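Local coordinates for amino acid ABC transporter, periplasmic amino acid-binding protein, putative (Streptococcus pneumoniae, PDB 4I62) that binds L-arginine between its two lobes and probably delivers it to an ABC importer in the membrane as the substrate-binding component, at residues A[43-48]-A[62-67]; A[107-110]-A[114-117]; A[182-187]-A[195-200]; A[227-232]-A[240-245]. One frame throughout, in Å; residues are numbered along the deposited sequence. Where two conformers were deposited one is given.

Contact 1 (A[43-48]-A[62-67]). With ARG (arginine), chain B.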
loop_
_atom_site.group_PDB
_atom_site.type_symbol
_atom_site.label_atom_id
_atom_site.label_comp_id
_atom_site.label_asym_id
_atom_site.label_seq_id
_atom_site.Cartn_x
_atom_site.Cartn_y
_atom_site.Cartn_z
ATOM N N VAL A 43 -13.323 6.432 -3.369
ATOM C CA VAL A 43 -12.231 5.513 -3.009
ATOM C C VAL A 43 -11.210 6.231 -2.133
ATOM O O VAL A 43 -10.583 7.202 -2.557
ATOM C CB VAL A 43 -11.554 4.994 -4.290
ATOM C CG1 VAL A 43 -10.326 4.114 -3.949
ATOM C CG2 VAL A 43 -12.541 4.166 -5.152
ATOM N N ALA A 44 -11.052 5.715 -0.932
ATOM C CA ALA A 44 -10.038 6.224 0.013
ATOM C C ALA A 44 -8.684 5.601 -0.264
ATOM O O ALA A 44 -8.588 4.380 -0.475
ATOM C CB ALA A 44 -10.461 5.945 1.443
ATOM N N LEU A 45 -7.634 6.416 -0.208
ATOM C CA LEU A 45 -6.292 5.913 -0.444
ATOM C C LEU A 45 -5.252 6.920 0.070
ATOM O O LEU A 45 -5.552 8.103 0.252
ATOM C CB LEU A 45 -6.044 5.576 -1.913
ATOM C CG LEU A 45 -5.860 6.736 -2.886
ATOM C CD1 LEU A 45 -5.574 6.188 -4.261
ATOM C CD2 LEU A 45 -6.957 7.791 -2.945
ATOM N N ASN A 46 -4.029 6.439 0.264
ATOM C CA ASN A 46 -2.909 7.285 0.667
ATOM C C ASN A 46 -1.856 7.263 -0.441
ATOM O O ASN A 46 -1.134 6.259 -0.588
ATOM C CB ASN A 46 -2.327 6.752 1.966
ATOM C CG ASN A 46 -1.027 7.443 2.315
ATOM O OD1 ASN A 46 0.033 6.797 2.454
ATOM N ND2 ASN A 46 -1.076 8.765 2.378
ATOM N N PRO A 47 -1.756 8.350 -1.237
ATOM C CA PRO A 47 -0.941 8.308 -2.467
ATOM C C PRO A 47 0.575 8.579 -2.263
ATOM O O PRO A 47 1.151 9.509 -2.827
ATOM C CB PRO A 47 -1.581 9.393 -3.332
ATOM C CG PRO A 47 -2.032 10.417 -2.335
ATOM C CD PRO A 47 -2.557 9.589 -1.174
ATOM N N ASP A 48 1.229 7.725 -1.488
ATOM C CA ASP A 48 2.646 7.777 -1.214
ATOM C C ASP A 48 3.148 6.319 -1.179
ATOM O O ASP A 48 3.728 5.938 -0.161
ATOM C CB ASP A 48 2.805 8.423 0.159
ATOM C CG ASP A 48 4.240 8.774 0.494
ATOM O OD1 ASP A 48 5.126 8.586 -0.367
ATOM O OD2 ASP A 48 4.473 9.255 1.618
ATOM N N ASN A 62 0.983 18.081 -9.453
ATOM C CA ASN A 62 0.885 16.725 -8.933
ATOM C C ASN A 62 -0.458 16.088 -9.244
ATOM O O ASN A 62 -1.505 16.727 -9.094
ATOM C CB ASN A 62 1.087 16.719 -7.423
ATOM C CG ASN A 62 2.511 17.010 -7.036
ATOM O OD1 ASN A 62 3.436 16.416 -7.580
ATOM N ND2 ASN A 62 2.705 17.918 -6.079
ATOM N N GLN A 63 -0.407 14.838 -9.699
ATOM C CA GLN A 63 -1.594 14.045 -10.011
ATOM C C GLN A 63 -1.470 12.701 -9.313
ATOM O O GLN A 63 -0.375 12.135 -9.273
ATOM C CB GLN A 63 -1.643 13.788 -11.517
ATOM C CG GLN A 63 -1.969 15.026 -12.340
ATOM C CD GLN A 63 -3.456 15.199 -12.530
ATOM O OE1 GLN A 63 -4.180 15.509 -11.586
ATOM N NE2 GLN A 63 -3.919 15.019 -13.758
ATOM N N ILE A 64 -2.566 12.180 -8.770
ATOM C CA ILE A 64 -2.566 10.853 -8.157
ATOM C C ILE A 64 -2.740 9.809 -9.234
ATOM O O ILE A 64 -3.741 9.829 -9.979
ATOM C CB ILE A 64 -3.674 10.730 -7.116
ATOM C CG1 ILE A 64 -3.447 11.704 -5.968
ATOM C CG2 ILE A 64 -3.735 9.305 -6.552
ATOM C CD1 ILE A 64 -4.617 11.817 -5.000
ATOM N N VAL A 65 -1.784 8.883 -9.310
ATOM C CA VAL A 65 -1.756 7.855 -10.334
ATOM C C VAL A 65 -1.305 6.541 -9.704
ATOM O O VAL A 65 -0.839 6.520 -8.567
ATOM C CB VAL A 65 -0.774 8.235 -11.478
ATOM C CG1 VAL A 65 -1.196 9.524 -12.165
ATOM C CG2 VAL A 65 0.628 8.360 -10.959
ATOM N N GLY A 66 -1.436 5.453 -10.453
ATOM C CA GLY A 66 -0.878 4.168 -10.058
ATOM C C GLY A 66 -1.797 2.997 -10.376
ATOM O O GLY A 66 -2.950 3.178 -10.827
ATOM N N SER A 67 -1.316 1.778 -10.125
ATOM C CA SER A 67 -2.103 0.618 -10.508
ATOM C C SER A 67 -3.415 0.508 -9.742
ATOM O O SER A 67 -4.398 -0.005 -10.289
ATOM C CB SER A 67 -1.284 -0.657 -10.353
ATOM O OG SER A 67 -0.843 -0.840 -9.024
HETATM N N ARG B . -0.007 -3.234 3.100
HETATM C CA ARG B . 0.131 -2.436 4.346
HETATM C C ARG B . -1.160 -2.447 5.161
HETATM O O ARG B . -2.233 -2.755 4.601
HETATM C CB ARG B . 0.622 -1.032 4.046
HETATM C CG ARG B . -0.257 -0.281 3.043
HETATM C CD ARG B . 0.083 1.194 2.983
HETATM N NE ARG B . -0.545 1.799 1.823
HETATM C CZ ARG B . -0.472 3.075 1.500
HETATM N NH1 ARG B . -1.102 3.519 0.417
HETATM N NH2 ARG B . 0.223 3.915 2.264
HETATM O OXT ARG B . -1.075 -2.086 6.381
#
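Pro47 and Ile64 meet through carbon alone. CB of Pro47 lies 3.9 Å from CG2 of Ile64, and CG of Pro47 lies 4.0 Å from CD1 of Ile64. Both branches of the isoleucine therefore rest on the proline ring. CG2 stands anti to the backbone N of Ile64, while CG1 lies beside that N (chi1 -63°), which spreads the two branches along the ring. Leu45 adds a looser touch, its CD1 4.3 Å from CG2 of Ile64. Ile69 of helix 67-79 touches both Leu45 and Ile64, and Pro87 of strand 82-87 touches both Pro47 and Ile64.

Between Leu45 and Pro47, Asn46 has its CB directed away from 62-67, and its side chain meets the bound arginine. Its backbone O accepts from ligand NH1 at 2.9 Å, and its OD1 accepts from ligand NH2 at 2.9 Å. Second-shell bonds fix the amide: ND2 donates to Met88 O, and OD1 also accepts from Gln156 NE2. Pro47 is the centre of an inverse gamma turn, bending the chain as it leaves the strand. This short segment thus packs on carbon through Leu45 and Pro47, and offers two neutral oxygens to the ligand's guanidinium, which is probably positively charged.

Contact 2 (A[107-110]-A[114-117]). With ARG (arginine), chain B.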
loop_
_atom_site.group_PDB
_atom_site.type_symbol
_atom_site.label_atom_id
_atom_site.label_comp_id
_atom_site.label_asym_id
_atom_site.label_seq_id
_atom_site.Cartn_x
_atom_site.Cartn_y
_atom_site.Cartn_z
ATOM N N SER A 107 -5.810 0.796 -1.639
ATOM C CA SER A 107 -4.682 1.559 -1.139
ATOM C C SER A 107 -3.563 0.621 -0.692
ATOM O O SER A 107 -2.912 0.866 0.348
ATOM C CB SER A 107 -5.121 2.478 0.009
ATOM O OG SER A 107 -4.155 3.488 0.331
ATOM N N GLY A 108 -3.359 -0.462 -1.437
ATOM C CA GLY A 108 -2.362 -1.448 -1.040
ATOM C C GLY A 108 -2.679 -2.067 0.314
ATOM O O GLY A 108 -1.770 -2.345 1.093
ATOM N N VAL A 109 -3.957 -2.315 0.575
ATOM C CA VAL A 109 -4.415 -2.776 1.890
ATOM C C VAL A 109 -4.263 -4.287 2.058
ATOM O O VAL A 109 -4.868 -5.066 1.281
ATOM C CB VAL A 109 -5.893 -2.392 2.141
ATOM C CG1 VAL A 109 -6.366 -2.885 3.493
ATOM C CG2 VAL A 109 -6.102 -0.911 2.012
ATOM N N SER A 110 -3.476 -4.715 3.034
ATOM C CA SER A 110 -3.337 -6.112 3.336
ATOM C C SER A 110 -4.540 -6.652 4.088
ATOM O O SER A 110 -5.057 -6.053 5.046
ATOM C CB SER A 110 -2.128 -6.288 4.258
ATOM O OG SER A 110 -0.916 -5.829 3.653
ATOM N N GLU A 114 -7.825 -9.401 12.014
ATOM C CA GLU A 114 -8.470 -8.314 12.715
ATOM C C GLU A 114 -9.283 -7.457 11.754
ATOM O O GLU A 114 -10.435 -7.096 12.030
ATOM C CB GLU A 114 -7.445 -7.479 13.474
ATOM C CG GLU A 114 -7.022 -8.117 14.778
ATOM C CD GLU A 114 -8.207 -8.402 15.689
ATOM O OE1 GLU A 114 -8.888 -7.436 16.109
ATOM O OE2 GLU A 114 -8.463 -9.592 15.977
ATOM N N ARG A 115 -8.691 -7.119 10.611
ATOM C CA ARG A 115 -9.427 -6.312 9.659
ATOM C C ARG A 115 -10.656 -7.034 9.083
ATOM O O ARG A 115 -11.683 -6.396 8.851
ATOM C CB ARG A 115 -8.493 -5.841 8.545
ATOM C CG ARG A 115 -7.475 -4.765 8.995
ATOM C CD ARG A 115 -6.412 -4.538 7.914
ATOM N NE ARG A 115 -5.419 -3.534 8.313
ATOM C CZ ARG A 115 -4.425 -3.136 7.547
ATOM N NH1 ARG A 115 -4.234 -3.701 6.355
ATOM N NH2 ARG A 115 -3.593 -2.174 7.987
ATOM N N SER A 116 -10.540 -8.344 8.865
ATOM C CA SER A 116 -11.628 -9.132 8.264
ATOM C C SER A 116 -12.848 -9.212 9.152
ATOM O O SER A 116 -13.935 -9.519 8.676
ATOM C CB SER A 116 -11.162 -10.539 7.919
ATOM O OG SER A 116 -10.313 -10.514 6.795
ATOM N N LYS A 117 -12.682 -8.927 10.435
ATOM C CA LYS A 117 -13.810 -8.930 11.371
ATOM C C LYS A 117 -14.681 -7.686 11.203
ATOM O O LYS A 117 -15.849 -7.678 11.602
ATOM C CB LYS A 117 -13.301 -8.974 12.805
ATOM C CG LYS A 117 -12.692 -10.301 13.208
ATOM C CD LYS A 117 -13.765 -11.322 13.523
ATOM C CE LYS A 117 -14.609 -10.880 14.719
ATOM N NZ LYS A 117 -15.552 -11.947 15.194
HETATM N N ARG B . -0.007 -3.234 3.100
HETATM C CA ARG B . 0.131 -2.436 4.346
HETATM C C ARG B . -1.160 -2.447 5.161
HETATM O O ARG B . -2.233 -2.755 4.601
HETATM C CB ARG B . 0.622 -1.032 4.046
HETATM C CG ARG B . -0.257 -0.281 3.043
HETATM C CD ARG B . 0.083 1.194 2.983
HETATM N NE ARG B . -0.545 1.799 1.823
HETATM C CZ ARG B . -0.472 3.075 1.500
HETATM N NH1 ARG B . -1.102 3.519 0.417
HETATM N NH2 ARG B . 0.223 3.915 2.264
HETATM O OXT ARG B . -1.075 -2.086 6.381
#
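Arg115 reaches from helix 113-116 to the loop 107-110 and to the bound arginine. Its CB is directed at the loop, and the chain runs extended from CG to NE, carrying the guanidinium well beyond the helix. CD passes 3.5 Å from Ser110 O. At the tip, NH1 donates to Ser110 O over 2.8 Å, with an N-H...O angle of 148°. This bond lies in the carbonyl plane, on a lone pair. NH1 also donates to ligand O at 2.8 Å, almost straight at 174°. NH2 takes the second carboxylate oxygen, ligand OXT, at 3.0 Å. The guanidinium thus meets the carboxylate edge-on, and its grip on Ser110 O limits its rotation. CG1 of Val109 sits obliquely against NH1 of Arg115 at 3.7 Å.

The loop supplies the rest. Ser110 N donates to ligand O at 2.8 Å, so that oxygen is held from both segments. Gly108 O and Ser110 OG both accept from the ligand's amino N, and Ser110 OG is also hydrogen-bonded to Asp225. At the other end of the ligand, Ser107 O accepts from ligand NE at 2.9 Å and from ligand NH1 at the longer distance of 3.2 Å. Such an arginine paired with the ligand carboxylate, beside a loop that binds the amino group, is the characteristic amino acid site of family 3 solute-binding proteins.

Contact 3 (A[182-187]-A[195-200]). With ARG (arginine), chain B.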
loop_
_atom_site.group_PDB
_atom_site.type_symbol
_atom_site.label_atom_id
_atom_site.label_comp_id
_atom_site.label_asym_id
_atom_site.label_seq_id
_atom_site.Cartn_x
_atom_site.Cartn_y
_atom_site.Cartn_z
ATOM N N ASN A 182 8.291 10.714 4.894
ATOM C CA ASN A 182 9.013 11.114 6.081
ATOM C C ASN A 182 9.857 9.973 6.649
ATOM O O ASN A 182 10.918 10.227 7.218
ATOM C CB ASN A 182 8.065 11.737 7.103
ATOM C CG ASN A 182 7.551 13.115 6.660
ATOM O OD1 ASN A 182 8.188 13.787 5.840
ATOM N ND2 ASN A 182 6.436 13.555 7.223
ATOM N N LEU A 183 9.427 8.734 6.456
ATOM C CA LEU A 183 10.270 7.578 6.814
ATOM C C LEU A 183 11.521 7.580 5.955
ATOM O O LEU A 183 12.638 7.310 6.448
ATOM C CB LEU A 183 9.501 6.264 6.614
ATOM C CG LEU A 183 8.405 6.038 7.662
ATOM C CD1 LEU A 183 7.408 4.936 7.231
ATOM C CD2 LEU A 183 8.995 5.697 9.021
ATOM N N ILE A 184 11.365 7.845 4.654
ATOM C CA ILE A 184 12.532 7.891 3.770
ATOM C C ILE A 184 13.485 9.015 4.179
ATOM O O ILE A 184 14.695 8.809 4.233
ATOM C CB ILE A 184 12.080 7.999 2.296
ATOM C CG1 ILE A 184 11.357 6.713 1.851
ATOM C CG2 ILE A 184 13.236 8.348 1.349
ATOM C CD1 ILE A 184 12.258 5.504 1.775
ATOM N N THR A 185 12.947 10.185 4.507
ATOM C CA THR A 185 13.793 11.276 4.990
ATOM C C THR A 185 14.528 10.901 6.287
ATOM O O THR A 185 15.730 11.183 6.421
ATOM C CB THR A 185 12.940 12.534 5.198
ATOM O OG1 THR A 185 12.362 12.902 3.941
ATOM C CG2 THR A 185 13.766 13.680 5.732
ATOM N N ASP A 186 13.861 10.229 7.213
ATOM C CA ASP A 186 14.506 9.826 8.454
ATOM C C ASP A 186 15.589 8.773 8.205
ATOM O O ASP A 186 16.626 8.769 8.883
ATOM C CB ASP A 186 13.495 9.226 9.428
ATOM C CG ASP A 186 12.781 10.238 10.267
ATOM O OD1 ASP A 186 12.950 11.451 10.046
ATOM O OD2 ASP A 186 12.029 9.789 11.163
ATOM N N LEU A 187 15.379 7.887 7.235
ATOM C CA LEU A 187 16.383 6.893 6.901
ATOM C C LEU A 187 17.608 7.565 6.272
ATOM O O LEU A 187 18.763 7.279 6.644
ATOM C CB LEU A 187 15.789 5.863 5.955
ATOM C CG LEU A 187 16.751 4.770 5.470
ATOM C CD1 LEU A 187 17.291 3.931 6.631
ATOM C CD2 LEU A 187 16.043 3.871 4.467
ATOM N N VAL A 195 13.842 0.837 7.401
ATOM C CA VAL A 195 12.390 0.967 7.316
ATOM C C VAL A 195 11.833 -0.308 6.708
ATOM O O VAL A 195 12.382 -0.843 5.732
ATOM C CB VAL A 195 11.982 2.197 6.463
ATOM C CG1 VAL A 195 10.467 2.276 6.301
ATOM C CG2 VAL A 195 12.530 3.466 7.084
ATOM N N ILE A 196 10.734 -0.817 7.271
ATOM C CA ILE A 196 10.076 -2.006 6.748
ATOM C C ILE A 196 9.058 -1.621 5.691
ATOM O O ILE A 196 8.110 -0.864 5.989
ATOM C CB ILE A 196 9.361 -2.818 7.863
ATOM C CG1 ILE A 196 10.260 -3.052 9.076
ATOM C CG2 ILE A 196 8.800 -4.113 7.308
ATOM C CD1 ILE A 196 9.560 -3.745 10.224
ATOM N N PHE A 197 9.196 -2.139 4.470
ATOM C CA PHE A 197 8.212 -1.934 3.420
ATOM C C PHE A 197 8.043 -3.226 2.630
ATOM O O PHE A 197 8.989 -3.998 2.447
ATOM C CB PHE A 197 8.655 -0.874 2.378
ATOM C CG PHE A 197 8.544 0.565 2.796
ATOM C CD1 PHE A 197 7.424 1.090 3.384
ATOM C CD2 PHE A 197 9.611 1.423 2.570
ATOM C CE1 PHE A 197 7.364 2.460 3.759
ATOM C CE2 PHE A 197 9.538 2.771 2.894
ATOM C CZ PHE A 197 8.420 3.291 3.474
ATOM N N GLU A 198 6.838 -3.416 2.094
ATOM C CA GLU A 198 6.614 -4.499 1.139
ATOM C C GLU A 198 7.504 -4.311 -0.099
ATOM O O GLU A 198 7.761 -3.178 -0.532
ATOM C CB GLU A 198 5.126 -4.574 0.796
ATOM C CG GLU A 198 4.352 -5.173 1.996
ATOM C CD GLU A 198 2.933 -4.646 2.237
ATOM O OE1 GLU A 198 2.602 -3.506 1.825
ATOM O OE2 GLU A 198 2.173 -5.349 2.931
ATOM N N GLU A 199 7.949 -5.424 -0.659
ATOM C CA GLU A 199 8.997 -5.452 -1.662
ATOM C C GLU A 199 8.828 -4.454 -2.828
ATOM O O GLU A 199 9.778 -3.733 -3.138
ATOM C CB GLU A 199 9.199 -6.882 -2.177
ATOM C CG GLU A 199 10.353 -6.987 -3.165
ATOM C CD GLU A 199 10.735 -8.424 -3.507
ATOM O OE1 GLU A 199 9.931 -9.353 -3.260
ATOM O OE2 GLU A 199 11.819 -8.638 -4.113
ATOM N N PRO A 200 7.667 -4.412 -3.493
ATOM C CA PRO A 200 7.577 -3.522 -4.672
ATOM C C PRO A 200 7.708 -2.051 -4.288
ATOM O O PRO A 200 8.255 -1.248 -5.029
ATOM C CB PRO A 200 6.166 -3.814 -5.234
ATOM C CG PRO A 200 5.415 -4.417 -4.095
ATOM C CD PRO A 200 6.439 -5.210 -3.319
HETATM N N ARG B . -0.007 -3.234 3.100
HETATM C CA ARG B . 0.131 -2.436 4.346
HETATM C C ARG B . -1.160 -2.447 5.161
HETATM O O ARG B . -2.233 -2.755 4.601
HETATM C CB ARG B . 0.622 -1.032 4.046
HETATM C CG ARG B . -0.257 -0.281 3.043
HETATM C CD ARG B . 0.083 1.194 2.983
HETATM N NE ARG B . -0.545 1.799 1.823
HETATM C CZ ARG B . -0.472 3.075 1.500
HETATM N NH1 ARG B . -1.102 3.519 0.417
HETATM N NH2 ARG B . 0.223 3.915 2.264
HETATM O OXT ARG B . -1.075 -2.086 6.381
#
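Val195 projects from strand 194-198 against the side of helix 180-188 that carries Leu183 and Leu187, one turn apart. Both its methyls touch Leu183. CG1 lies 4.1 Å from CB of Leu183. CG2 fits between the turns, 3.9 Å from Leu183 O and 4.2 Å from CB of Leu187. A chi1 of 176° sets CG1 toward CB and CD1 of Leu183 and CG2 toward Leu183 O and Leu187.

Two residues on, the Phe197 ring lies against the ends of Leu183 and Ile184. CD1 of Ile184 meets the ring at the edge, 4.0 Å from CE2, and CD1 of Leu183 comes obliquely to CZ at 4.2 Å. CG1 of Val195 rests over one ring face near the rim, so strand neighbours on the same side also pack on each other. Phe205 of helix 199-208 meets this ring as well. The helix and strand axes approach to 9.9 Å and run at 137° to each other.

Beyond this apolar layer, Glu198 turns to the ligand. Its OE1 accepts from the amino N of the bound arginine at 2.9 Å, and OE2 adds a weak bond to the same N. Tyr227 OH is hydrogen-bonded to OE1. The chemistry therefore changes along the strand: carbon packing anchors Val195 and Phe197 to the helix, while the adjoining carboxylate meets the ligand's amino group, which is probably charged.

Contact 4 (A[227-232]-A[240-245])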
loop_
_atom_site.group_PDB
_atom_site.type_symbol
_atom_site.label_atom_id
_atom_site.label_comp_id
_atom_site.label_asym_id
_atom_site.label_seq_id
_atom_site.Cartn_x
_atom_site.Cartn_y
_atom_site.Cartn_z
ATOM N N TYR A 227 -2.925 -8.216 -0.808
ATOM C CA TYR A 227 -3.680 -6.991 -0.916
ATOM C C TYR A 227 -5.100 -7.280 -1.435
ATOM O O TYR A 227 -5.296 -8.145 -2.288
ATOM C CB TYR A 227 -3.046 -6.015 -1.906
ATOM C CG TYR A 227 -1.719 -5.428 -1.564
ATOM C CD1 TYR A 227 -1.099 -5.651 -0.345
ATOM C CD2 TYR A 227 -1.080 -4.628 -2.513
ATOM C CE1 TYR A 227 0.163 -5.064 -0.070
ATOM C CE2 TYR A 227 0.151 -4.057 -2.258
ATOM C CZ TYR A 227 0.766 -4.283 -1.047
ATOM O OH TYR A 227 1.991 -3.667 -0.830
ATOM N N ALA A 228 -6.056 -6.515 -0.906
ATOM C CA ALA A 228 -7.446 -6.643 -1.301
ATOM C C ALA A 228 -8.131 -5.291 -1.151
ATOM O O ALA A 228 -7.611 -4.368 -0.484
ATOM C CB ALA A 228 -8.125 -7.714 -0.472
ATOM N N VAL A 229 -9.291 -5.153 -1.779
ATOM C CA VAL A 229 -10.116 -3.967 -1.628
ATOM C C VAL A 229 -10.995 -4.127 -0.398
ATOM O O VAL A 229 -11.648 -5.158 -0.237
ATOM C CB VAL A 229 -10.986 -3.797 -2.871
ATOM C CG1 VAL A 229 -11.984 -2.644 -2.697
ATOM C CG2 VAL A 229 -10.124 -3.656 -4.123
ATOM N N ALA A 230 -10.989 -3.115 0.478
ATOM C CA ALA A 230 -11.836 -3.187 1.687
ATOM C C ALA A 230 -13.108 -2.418 1.482
ATOM O O ALA A 230 -13.138 -1.353 0.831
ATOM C CB ALA A 230 -11.092 -2.614 2.898
ATOM N N MET A 231 -14.169 -2.940 2.064
ATOM C CA MET A 231 -15.472 -2.301 2.000
ATOM C C MET A 231 -16.234 -2.617 3.293
ATOM O O MET A 231 -15.788 -3.425 4.108
ATOM C CB MET A 231 -16.238 -2.757 0.754
ATOM C CG MET A 231 -16.609 -4.200 0.770
ATOM S SD MET A 231 -16.920 -4.864 -0.888
ATOM C CE MET A 231 -15.235 -5.178 -1.432
ATOM N N LYS A 232 -17.352 -1.937 3.488
ATOM C CA LYS A 232 -18.144 -2.191 4.680
ATOM C C LYS A 232 -18.649 -3.620 4.708
ATOM O O LYS A 232 -18.915 -4.241 3.667
ATOM C CB LYS A 232 -19.286 -1.194 4.823
ATOM C CG LYS A 232 -18.879 0.074 5.574
ATOM C CD LYS A 232 -20.031 1.072 5.628
ATOM C CE LYS A 232 -21.201 0.516 6.425
ATOM N NZ LYS A 232 -20.802 0.242 7.845
ATOM N N GLU A 240 -19.269 -8.378 -5.277
ATOM C CA GLU A 240 -19.375 -9.053 -6.587
ATOM C C GLU A 240 -18.789 -8.202 -7.718
ATOM O O GLU A 240 -18.052 -8.712 -8.596
ATOM C CB GLU A 240 -20.827 -9.424 -6.903
ATOM C CG GLU A 240 -20.971 -9.882 -8.370
ATOM C CD GLU A 240 -22.383 -10.242 -8.750
ATOM O OE1 GLU A 240 -23.312 -9.965 -7.954
ATOM O OE2 GLU A 240 -22.568 -10.816 -9.844
ATOM N N ALA A 241 -19.187 -6.940 -7.761
ATOM C CA ALA A 241 -18.686 -6.071 -8.797
ATOM C C ALA A 241 -17.174 -5.924 -8.747
ATOM O O ALA A 241 -16.512 -5.951 -9.804
ATOM C CB ALA A 241 -19.371 -4.712 -8.734
ATOM N N VAL A 242 -16.645 -5.750 -7.546
ATOM C CA VAL A 242 -15.216 -5.634 -7.391
ATOM C C VAL A 242 -14.526 -6.924 -7.818
ATOM O O VAL A 242 -13.511 -6.893 -8.546
ATOM C CB VAL A 242 -14.879 -5.242 -5.933
ATOM C CG1 VAL A 242 -13.397 -5.271 -5.735
ATOM C CG2 VAL A 242 -15.407 -3.858 -5.601
ATOM N N ASP A 243 -15.042 -8.057 -7.368
ATOM C CA ASP A 243 -14.402 -9.345 -7.689
ATOM C C ASP A 243 -14.510 -9.704 -9.169
ATOM O O ASP A 243 -13.581 -10.297 -9.707
ATOM C CB ASP A 243 -14.979 -10.451 -6.799
ATOM C CG ASP A 243 -14.420 -10.381 -5.383
ATOM O OD1 ASP A 243 -13.530 -9.530 -5.119
ATOM O OD2 ASP A 243 -14.814 -11.165 -4.530
ATOM N N LYS A 244 -15.625 -9.362 -9.824
ATOM C CA LYS A 244 -15.729 -9.556 -11.266
ATOM C C LYS A 244 -14.613 -8.787 -11.978
ATOM O O LYS A 244 -14.020 -9.269 -12.934
ATOM C CB LYS A 244 -17.100 -9.071 -11.754
ATOM C CG LYS A 244 -17.270 -9.084 -13.258
ATOM C CD LYS A 244 -18.613 -8.475 -13.640
ATOM C CE LYS A 244 -18.938 -8.672 -15.111
ATOM N NZ LYS A 244 -17.838 -8.232 -16.005
ATOM N N THR A 245 -14.361 -7.567 -11.510
ATOM C CA THR A 245 -13.339 -6.713 -12.108
ATOM C C THR A 245 -11.929 -7.261 -11.882
ATOM O O THR A 245 -11.130 -7.339 -12.822
ATOM C CB THR A 245 -13.469 -5.260 -11.585
ATOM O OG1 THR A 245 -14.786 -4.782 -11.802
ATOM C CG2 THR A 245 -12.484 -4.331 -12.269
#
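Val242 meets Val229 and Met231 through carbon alone. Its CG1 lies 4.0 Å from CG2 of Val229 and equally close to CB of that residue. A chi1 of 174° turns CG1 of Val242 to Val229 and leaves CG2 for Met231. This second methyl receives the tip of Met231, whose CE lies 4.4 Å from CG2 of Val242. The two valine side chains meet at a slant. Leu104 of strand 104-105 touches Val229, Met231 and Val242 and completes the cluster.

Hydrogen bonds run within the segments or to their surroundings. Thr245 OG1 donates to Ala241 O over 2.9 Å. The backbone N of Thr245 reaches the same oxygen from the opposite face of the carbonyl plane, at 3.2 Å. This ties the threonine hydroxyl back to its own helix. Val229 and Ala230 are backbone-bonded to Ser122 and Ala105, respectively.

Among charged groups, Asp243 forms a salt bridge with Lys239 one turn earlier in the helix, and its OD1 accepts from Thr123 N.

The arrangement is a helix, 236-251, packed on strand 226-232 just before it in the chain, within an alpha/beta lobe of the type II periplasmic binding protein fold.

The four contacts follow one another along the chain without overlap. Contacts 1, 2 and 3 all touch the bound arginine, although their centres lie about 18 to 20 Å apart. Contact 4 supplies Tyr227 to the pocket, while its packing lies away from the ligand. Contact 1 belongs to strands 40-45 and 61-65, and contact 2 to the loop after strand 104-105. They join where Asn46 N meets Ser107 OG. Contacts 3 and 4 are about 27 Å apart between centres, on opposite sides of the chain's centre, yet both reach the same mixed sheet and touch at the pocket. Contact 4 also joins contact 2 through Val109 O and Ala228 N. The ligand thus lies between elements from both lobes, consistent with a closed, loaded state.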